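Local coordinates for protein transcriptional repressor of the blcABC operon (Agrobacterium tumefaciens, PDB 3MQ0) that represses transcription of the blcABC operon, probably by binding DNA through an IclR-type helix-turn-helix domain joined to a GAF-fold domain, at residues Pro118-Leu123 and Arg137-Pro142; Leu219-Ala224 and Ile236-Ile241. All coordinates share one frame; numbering follows the deposited sequence.

Overall arrangement
Both interactions involve the six-stranded antiparallel sheet of the GAF-fold C-terminal domain of this IclR-type repressor; their centres lie about 9 Å apart. Interaction 1 is where strand 130-137 leaves strand 120-127 and turns into a loop, whereas interaction 2 is the buried hairpin of strands 218-226 and 232-241. Strands 120-127 and 232-241 are neighbours and stitch the two together: T122 N lies 2.9 Å from A237 O, and T120 O lies 2.9 Å from S239 N, both probable hydrogen bonds. V121 touches I236 and I238, so the side chains are continuous across the join. From the loop after strand 130-137, Q141 packs on L240 and I241 at the end of strand 232-241.

Interaction 1: Pro118-Leu123 and Arg137-Pro142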
ATOM      1  N   PRO B 118      18.623 -10.149 -29.490  1.00 24.30           N
ATOM      2  CA  PRO B 118      19.409 -11.341 -29.836  1.00 32.12           C
ATOM      3  C   PRO B 118      19.303 -12.462 -28.803  1.00 28.30           C
ATOM      4  O   PRO B 118      19.743 -13.574 -29.091  1.00 24.62           O
ATOM      5  CB  PRO B 118      20.851 -10.822 -29.857  1.00 31.82           C
ATOM      6  CG  PRO B 118      20.747  -9.326 -29.940  1.00 27.67           C
ATOM      7  CD  PRO B 118      19.483  -8.980 -29.229  1.00 28.92           C
ATOM      8  N   TYR B 119      18.741 -12.188 -27.627  1.00 22.58           N
ATOM      9  CA  TYR B 119      18.780 -13.182 -26.549  1.00 21.09           C
ATOM     10  C   TYR B 119      17.430 -13.736 -26.144  1.00 20.32           C
ATOM     11  O   TYR B 119      16.402 -13.053 -26.215  1.00 17.14           O
ATOM     12  CB  TYR B 119      19.466 -12.605 -25.305  1.00 22.05           C
ATOM     13  CG  TYR B 119      20.706 -11.832 -25.650  1.00 20.66           C
ATOM     14  CD1 TYR B 119      21.853 -12.481 -26.053  1.00 26.27           C
ATOM     15  CD2 TYR B 119      20.720 -10.446 -25.595  1.00 23.26           C
ATOM     16  CE1 TYR B 119      22.988 -11.776 -26.385  1.00 29.21           C
ATOM     17  CE2 TYR B 119      21.847  -9.734 -25.934  1.00 22.87           C
ATOM     18  CZ  TYR B 119      22.977 -10.404 -26.321  1.00 28.44           C
ATOM     19  OH  TYR B 119      24.108  -9.699 -26.667  1.00 33.20           O
ATOM     20  N   THR B 120      17.456 -14.975 -25.668  1.00 17.76           N
ATOM     21  CA  THR B 120      16.289 -15.558 -25.026  1.00 17.48           C
ATOM     22  C   THR B 120      16.186 -14.957 -23.630  1.00 12.91           C
ATOM     23  O   THR B 120      17.164 -14.922 -22.899  1.00 17.67           O
ATOM     24  CB  THR B 120      16.423 -17.075 -24.927  1.00 24.15           C
ATOM     25  OG1 THR B 120      16.404 -17.634 -26.249  1.00 25.64           O
ATOM     26  CG2 THR B 120      15.288 -17.662 -24.098  1.00 22.61           C
ATOM     27  N   VAL B 121      14.999 -14.483 -23.262  1.00 13.11           N
ATOM     28  CA  VAL B 121      14.828 -13.823 -21.969  1.00 11.98           C
ATOM     29  C   VAL B 121      13.776 -14.558 -21.166  1.00 14.66           C
ATOM     30  O   VAL B 121      12.701 -14.867 -21.694  1.00 17.92           O
ATOM     31  CB  VAL B 121      14.338 -12.375 -22.149  1.00 16.68           C
ATOM     32  CG1 VAL B 121      14.396 -11.622 -20.813  1.00 13.41           C
ATOM     33  CG2 VAL B 121      15.160 -11.671 -23.208  1.00 17.53           C
ATOM     34  N   THR B 122      14.079 -14.848 -19.903  1.00 12.56           N
ATOM     35  CA  THR B 122      13.140 -15.576 -19.053  1.00 13.35           C
ATOM     36  C   THR B 122      12.772 -14.743 -17.844  1.00 12.22           C
ATOM     37  O   THR B 122      13.513 -13.851 -17.443  1.00 12.42           O
ATOM     38  CB  THR B 122      13.744 -16.907 -18.557  1.00 18.49           C
ATOM     39  OG1 THR B 122      15.006 -16.637 -17.935  1.00 18.07           O
ATOM     40  CG2 THR B 122      13.979 -17.842 -19.718  1.00 19.62           C
ATOM     41  N   LEU B 123      11.612 -15.044 -17.279  1.00 11.87           N
ATOM     42  CA  LEU B 123      11.117 -14.385 -16.077  1.00 10.94           C
ATOM     43  C   LEU B 123      10.707 -15.501 -15.134  1.00 12.25           C
ATOM     44  O   LEU B 123       9.944 -16.391 -15.523  1.00 12.02           O
ATOM     45  CB  LEU B 123       9.884 -13.556 -16.411  1.00 10.64           C
ATOM     46  CG  LEU B 123       9.169 -12.829 -15.262  1.00 12.38           C
ATOM     47  CD1 LEU B 123      10.054 -11.701 -14.771  1.00 16.52           C
ATOM     48  CD2 LEU B 123       7.790 -12.302 -15.726  1.00 12.28           C
ATOM     49  N   ARG B 137      10.656 -15.024 -23.520  1.00 20.32           N
ATOM     50  CA  ARG B 137      10.690 -14.475 -24.873  1.00 21.60           C
ATOM     51  C   ARG B 137      11.841 -15.123 -25.641  1.00 21.88           C
ATOM     52  O   ARG B 137      13.008 -14.911 -25.322  1.00 16.17           O
ATOM     53  CB  ARG B 137      10.792 -12.943 -24.873  1.00 24.37           C
ATOM     54  CG  ARG B 137      10.620 -12.336 -26.282  1.00 28.04           C
ATOM     55  CD  ARG B 137      10.951 -10.848 -26.363  1.00 49.66           C
ATOM     56  NE  ARG B 137      12.379 -10.513 -26.487  1.00 48.20           N
ATOM     57  CZ  ARG B 137      13.349 -11.347 -26.856  1.00 35.76           C
ATOM     58  NH1 ARG B 137      13.090 -12.606 -27.172  1.00 34.79           N
ATOM     59  NH2 ARG B 137      14.596 -10.908 -26.909  1.00 31.37           N
ATOM     60  N   ASN B 138      11.502 -15.955 -26.630  1.00 29.73           N
ATOM     61  CA  ASN B 138      12.495 -16.746 -27.355  1.00 23.81           C
ATOM     62  C   ASN B 138      13.321 -15.939 -28.338  1.00 23.85           C
ATOM     63  O   ASN B 138      12.930 -14.845 -28.727  1.00 30.73           O
ATOM     64  CB  ASN B 138      11.824 -17.909 -28.079  1.00 32.55           C
ATOM     65  CG  ASN B 138      11.391 -18.990 -27.126  1.00 37.90           C
ATOM     66  OD1 ASN B 138      10.200 -19.232 -26.943  1.00 45.34           O
ATOM     67  ND2 ASN B 138      12.361 -19.634 -26.485  1.00 37.13           N
ATOM     68  N   SER B 139      14.457 -16.497 -28.750  1.00 30.58           N
ATOM     69  CA  SER B 139      15.349 -15.845 -29.711  1.00 30.63           C
ATOM     70  C   SER B 139      16.015 -16.860 -30.619  1.00 30.48           C
ATOM     71  O   SER B 139      15.660 -18.043 -30.610  1.00 32.99           O
ATOM     72  CB  SER B 139      16.449 -15.077 -28.987  1.00 31.34           C
ATOM     73  OG  SER B 139      17.436 -15.979 -28.516  1.00 34.27           O
ATOM     74  N   ALA B 140      16.988 -16.382 -31.403  1.00 28.76           N
ATOM     75  CA  ALA B 140      17.747 -17.220 -32.331  1.00 33.07           C
ATOM     76  C   ALA B 140      18.896 -17.981 -31.664  1.00 34.61           C
ATOM     77  O   ALA B 140      19.568 -18.793 -32.305  1.00 40.87           O
ATOM     78  CB  ALA B 140      18.281 -16.377 -33.494  1.00 43.56           C
ATOM     79  N   GLN B 141      19.128 -17.715 -30.387  1.00 30.69           N
ATOM     80  CA  GLN B 141      20.145 -18.449 -29.653  1.00 36.94           C
ATOM     81  C   GLN B 141      19.801 -19.944 -29.675  1.00 46.89           C
ATOM     82  O   GLN B 141      18.691 -20.335 -29.312  1.00 49.88           O
ATOM     83  CB  GLN B 141      20.220 -17.933 -28.213  1.00 35.03           C
ATOM     84  CG  GLN B 141      21.620 -17.895 -27.625  1.00 48.95           C
ATOM     85  CD  GLN B 141      22.491 -16.789 -28.198  1.00 44.24           C
ATOM     86  OE1 GLN B 141      22.025 -15.684 -28.478  1.00 39.99           O
ATOM     87  NE2 GLN B 141      23.772 -17.084 -28.363  1.00 45.65           N
ATOM     88  N   PRO B 142      20.746 -20.788 -30.122  1.00 50.61           N
ATOM     89  CA  PRO B 142      20.503 -22.235 -30.100  1.00 59.90           C
ATOM     90  C   PRO B 142      20.088 -22.707 -28.704  1.00 65.95           C
ATOM     91  O   PRO B 142      20.230 -23.886 -28.382  1.00 70.26           O
ATOM     92  CB  PRO B 142      21.863 -22.826 -30.482  1.00 61.06           C
ATOM     93  CG  PRO B 142      22.517 -21.762 -31.302  1.00 57.57           C
ATOM     94  CD  PRO B 142      22.056 -20.451 -30.713  1.00 48.70           C
TER
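R137 and V121 form the last antiparallel pair of a beta hairpin in the GAF-fold sheet, and their side chains slant across each other on one face. The pair is of the hydrogen-bonded kind, with R137 N 2.7 Å from V121 O and V121 N 2.9 Å from R137 O. The arginine starts extended, CG anti to the backbone N (chi1 -172°), then bends at chi3 (82°), which swings the guanidinium back over the neighbouring strand. There V121 CG2 sits over one face of the group, 3.8 Å from R137 NH2. The same nitrogen donates to Y119 O at 2.9 Å, a bond bent to 134° at the hydrogen, with the acceptor out of the guanidinium plane. Arginine suits the site because it is long and flexible enough for its polar end to reach a backbone carbonyl just before strand 120-127, while the side chain also touches L110 of helix 102-110. The branched V121 offers a methyl to that flat group and packs against F106 as well. Past R137 the backbone pairing gives way to side-chain contacts, carried by small hydroxyl residues. T120 OG1 and S139 OG are hydrogen-bonded at 3.0 Å, and either may be the donor. A serine is compact enough to enter here, its CB 3.3 Å from Y119 C. Its oxygen also closes an ST turn, accepting from Q141 N at 3.1 Å.

Interaction 2: Leu219-Ala224 and Ile236-Ile241; sequences LCIGAA and IAISLI
I221 and I238 stand side by side on one face of a beta hairpin, pointing the same way from an antiparallel hydrogen-bonded pair. I221 CB lies 3.9 Å from I238 CG1. I221 CG1 stands opposite the carbonyl carbon (chi1 -56°) and carries the chain outward to CD1, which meets I238 CD1 at 4.1 Å and, more loosely, L240 CD2 at 4.3 Å. On the same face L219 CD2 touches L240 CD1, and A223 CB touches I236 CG2. These aliphatic residues suit a face that helix 247-267 covers, with L253 against I221 and I250 against L219. The other face carries smaller groups: C220 SG and S239 OG come to 3.2 Å, while A237 CB lies 3.3 Å from I221 O. At G222 the lack of a side chain keeps the bulk low opposite A237, where the two CA atoms are 4.1 Å apart. Six backbone hydrogen bonds link the strands, among them A223 N to I236 O at 2.8 Å. The N-H and C=O groups of the three hydrogen-bonded pairs are satisfied within the hairpin, while C220, G222, A237 and S239 bond to the flanking strands, so the hydrocarbon face can be buried at little polar cost.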
ATOM      1  N   LEU B 219      25.153 -19.979 -21.256  1.00 16.64           N
ATOM      2  CA  LEU B 219      25.473 -18.967 -20.258  1.00 17.64           C
ATOM      3  C   LEU B 219      24.251 -18.087 -20.021  1.00 17.03           C
ATOM      4  O   LEU B 219      23.628 -17.645 -20.982  1.00 19.61           O
ATOM      5  CB  LEU B 219      26.640 -18.126 -20.778  1.00 17.43           C
ATOM      6  CG  LEU B 219      26.789 -16.740 -20.172  1.00 31.18           C
ATOM      7  CD1 LEU B 219      27.491 -16.897 -18.862  1.00 29.33           C
ATOM      8  CD2 LEU B 219      27.587 -15.850 -21.121  1.00 39.05           C
ATOM      9  N   CYS B 220      23.880 -17.863 -18.757  1.00  9.38           N
ATOM     10  CA  CYS B 220      22.792 -16.953 -18.434  1.00  8.38           C
ATOM     11  C   CYS B 220      23.265 -15.823 -17.523  1.00 12.75           C
ATOM     12  O   CYS B 220      24.176 -15.996 -16.707  1.00 15.74           O
ATOM     13  CB  CYS B 220      21.624 -17.678 -17.755  1.00 12.29           C
ATOM     14  SG  CYS B 220      21.124 -19.188 -18.622  1.00 19.90           S
ATOM     15  N   ILE B 221      22.625 -14.670 -17.668  1.00 10.56           N
ATOM     16  CA  ILE B 221      22.918 -13.505 -16.849  1.00  8.49           C
ATOM     17  C   ILE B 221      21.605 -13.064 -16.219  1.00 14.00           C
ATOM     18  O   ILE B 221      20.608 -12.910 -16.938  1.00 16.23           O
ATOM     19  CB  ILE B 221      23.453 -12.371 -17.736  1.00 13.54           C
ATOM     20  CG1 ILE B 221      24.668 -12.887 -18.515  1.00 13.76           C
ATOM     21  CG2 ILE B 221      23.804 -11.163 -16.894  1.00 13.73           C
ATOM     22  CD1 ILE B 221      25.122 -11.967 -19.630  1.00 16.35           C
ATOM     23  N   GLY B 222      21.588 -12.864 -14.895  1.00 10.43           N
ATOM     24  CA  GLY B 222      20.331 -12.593 -14.199  1.00 11.99           C
ATOM     25  C   GLY B 222      20.293 -11.289 -13.431  1.00 12.72           C
ATOM     26  O   GLY B 222      21.334 -10.778 -13.033  1.00 13.14           O
ATOM     27  N   ALA B 223      19.092 -10.750 -13.229  1.00  9.74           N
ATOM     28  CA  ALA B 223      18.907  -9.569 -12.391  1.00 10.59           C
ATOM     29  C   ALA B 223      17.583  -9.653 -11.635  1.00 15.17           C
ATOM     30  O   ALA B 223      16.676 -10.392 -12.020  1.00 13.24           O
ATOM     31  CB  ALA B 223      18.938  -8.299 -13.236  1.00 11.39           C
ATOM     32  N   ALA B 224      17.462  -8.871 -10.569  1.00 12.57           N
ATOM     33  CA  ALA B 224      16.293  -8.946  -9.710  1.00 14.71           C
ATOM     34  C   ALA B 224      15.227  -7.921 -10.092  1.00 16.96           C
ATOM     35  O   ALA B 224      15.530  -6.779 -10.411  1.00 16.22           O
ATOM     36  CB  ALA B 224      16.696  -8.731  -8.254  1.00 14.64           C
ATOM     37  N   ILE B 236      14.829 -11.871 -13.757  1.00  8.43           N
ATOM     38  CA  ILE B 236      14.879 -11.865 -15.206  1.00 10.44           C
ATOM     39  C   ILE B 236      16.271 -12.321 -15.634  1.00 11.62           C
ATOM     40  O   ILE B 236      17.267 -11.982 -14.973  1.00 12.53           O
ATOM     41  CB  ILE B 236      14.539 -10.478 -15.783  1.00 12.07           C
ATOM     42  CG1 ILE B 236      14.552 -10.506 -17.302  1.00 16.01           C
ATOM     43  CG2 ILE B 236      15.515  -9.393 -15.301  1.00 13.07           C
ATOM     44  CD1 ILE B 236      14.126  -9.159 -17.923  1.00 27.87           C
ATOM     45  N   ALA B 237      16.353 -13.099 -16.710  1.00  7.46           N
ATOM     46  CA  ALA B 237      17.674 -13.526 -17.193  1.00  8.27           C
ATOM     47  C   ALA B 237      17.725 -13.520 -18.704  1.00 12.29           C
ATOM     48  O   ALA B 237      16.716 -13.702 -19.369  1.00 12.13           O
ATOM     49  CB  ALA B 237      18.012 -14.936 -16.667  1.00 14.77           C
ATOM     50  N   ILE B 238      18.916 -13.338 -19.245  1.00  9.25           N
ATOM     51  CA  ILE B 238      19.103 -13.602 -20.656  1.00 13.90           C
ATOM     52  C   ILE B 238      19.989 -14.829 -20.766  1.00 13.59           C
ATOM     53  O   ILE B 238      20.827 -15.080 -19.898  1.00 14.71           O
ATOM     54  CB  ILE B 238      19.718 -12.407 -21.397  1.00 20.27           C
ATOM     55  CG1 ILE B 238      21.076 -12.050 -20.800  1.00 19.53           C
ATOM     56  CG2 ILE B 238      18.771 -11.198 -21.339  1.00 18.48           C
ATOM     57  CD1 ILE B 238      21.672 -10.770 -21.392  1.00 29.46           C
ATOM     58  N   SER B 239      19.812 -15.590 -21.825  1.00 12.40           N
ATOM     59  CA  SER B 239      20.579 -16.773 -22.134  1.00 16.04           C
ATOM     60  C   SER B 239      21.264 -16.658 -23.493  1.00 16.71           C
ATOM     61  O   SER B 239      20.687 -16.196 -24.392  1.00 18.82           O
ATOM     62  CB  SER B 239      19.659 -17.979 -22.194  1.00 25.96           C
ATOM     63  OG  SER B 239      19.116 -18.214 -20.945  1.00 42.92           O
ATOM     64  N   LEU B 240      22.495 -17.120 -23.572  1.00 18.28           N
ATOM     65  CA  LEU B 240      23.213 -17.100 -24.841  1.00 17.61           C
ATOM     66  C   LEU B 240      24.233 -18.221 -24.867  1.00 15.06           C
ATOM     67  O   LEU B 240      24.454 -18.897 -23.858  1.00 17.62           O
ATOM     68  CB  LEU B 240      23.912 -15.752 -25.049  1.00 22.52           C
ATOM     69  CG  LEU B 240      24.822 -15.282 -23.913  1.00 23.95           C
ATOM     70  CD1 LEU B 240      25.960 -14.448 -24.456  1.00 30.68           C
ATOM     71  CD2 LEU B 240      24.013 -14.476 -22.890  1.00 27.75           C
ATOM     72  N   ILE B 241      24.847 -18.425 -26.029  1.00 18.87           N
ATOM     73  CA  ILE B 241      25.912 -19.406 -26.159  1.00 21.85           C
ATOM     74  C   ILE B 241      27.192 -18.869 -25.513  1.00 29.36           C
ATOM     75  O   ILE B 241      27.690 -17.808 -25.891  1.00 28.96           O
ATOM     76  CB  ILE B 241      26.174 -19.736 -27.635  1.00 23.21           C
ATOM     77  CG1 ILE B 241      24.922 -20.351 -28.259  1.00 28.99           C
ATOM     78  CG2 ILE B 241      27.376 -20.665 -27.768  1.00 38.10           C
ATOM     79  CD1 ILE B 241      24.481 -21.637 -27.586  1.00 37.96           C
TER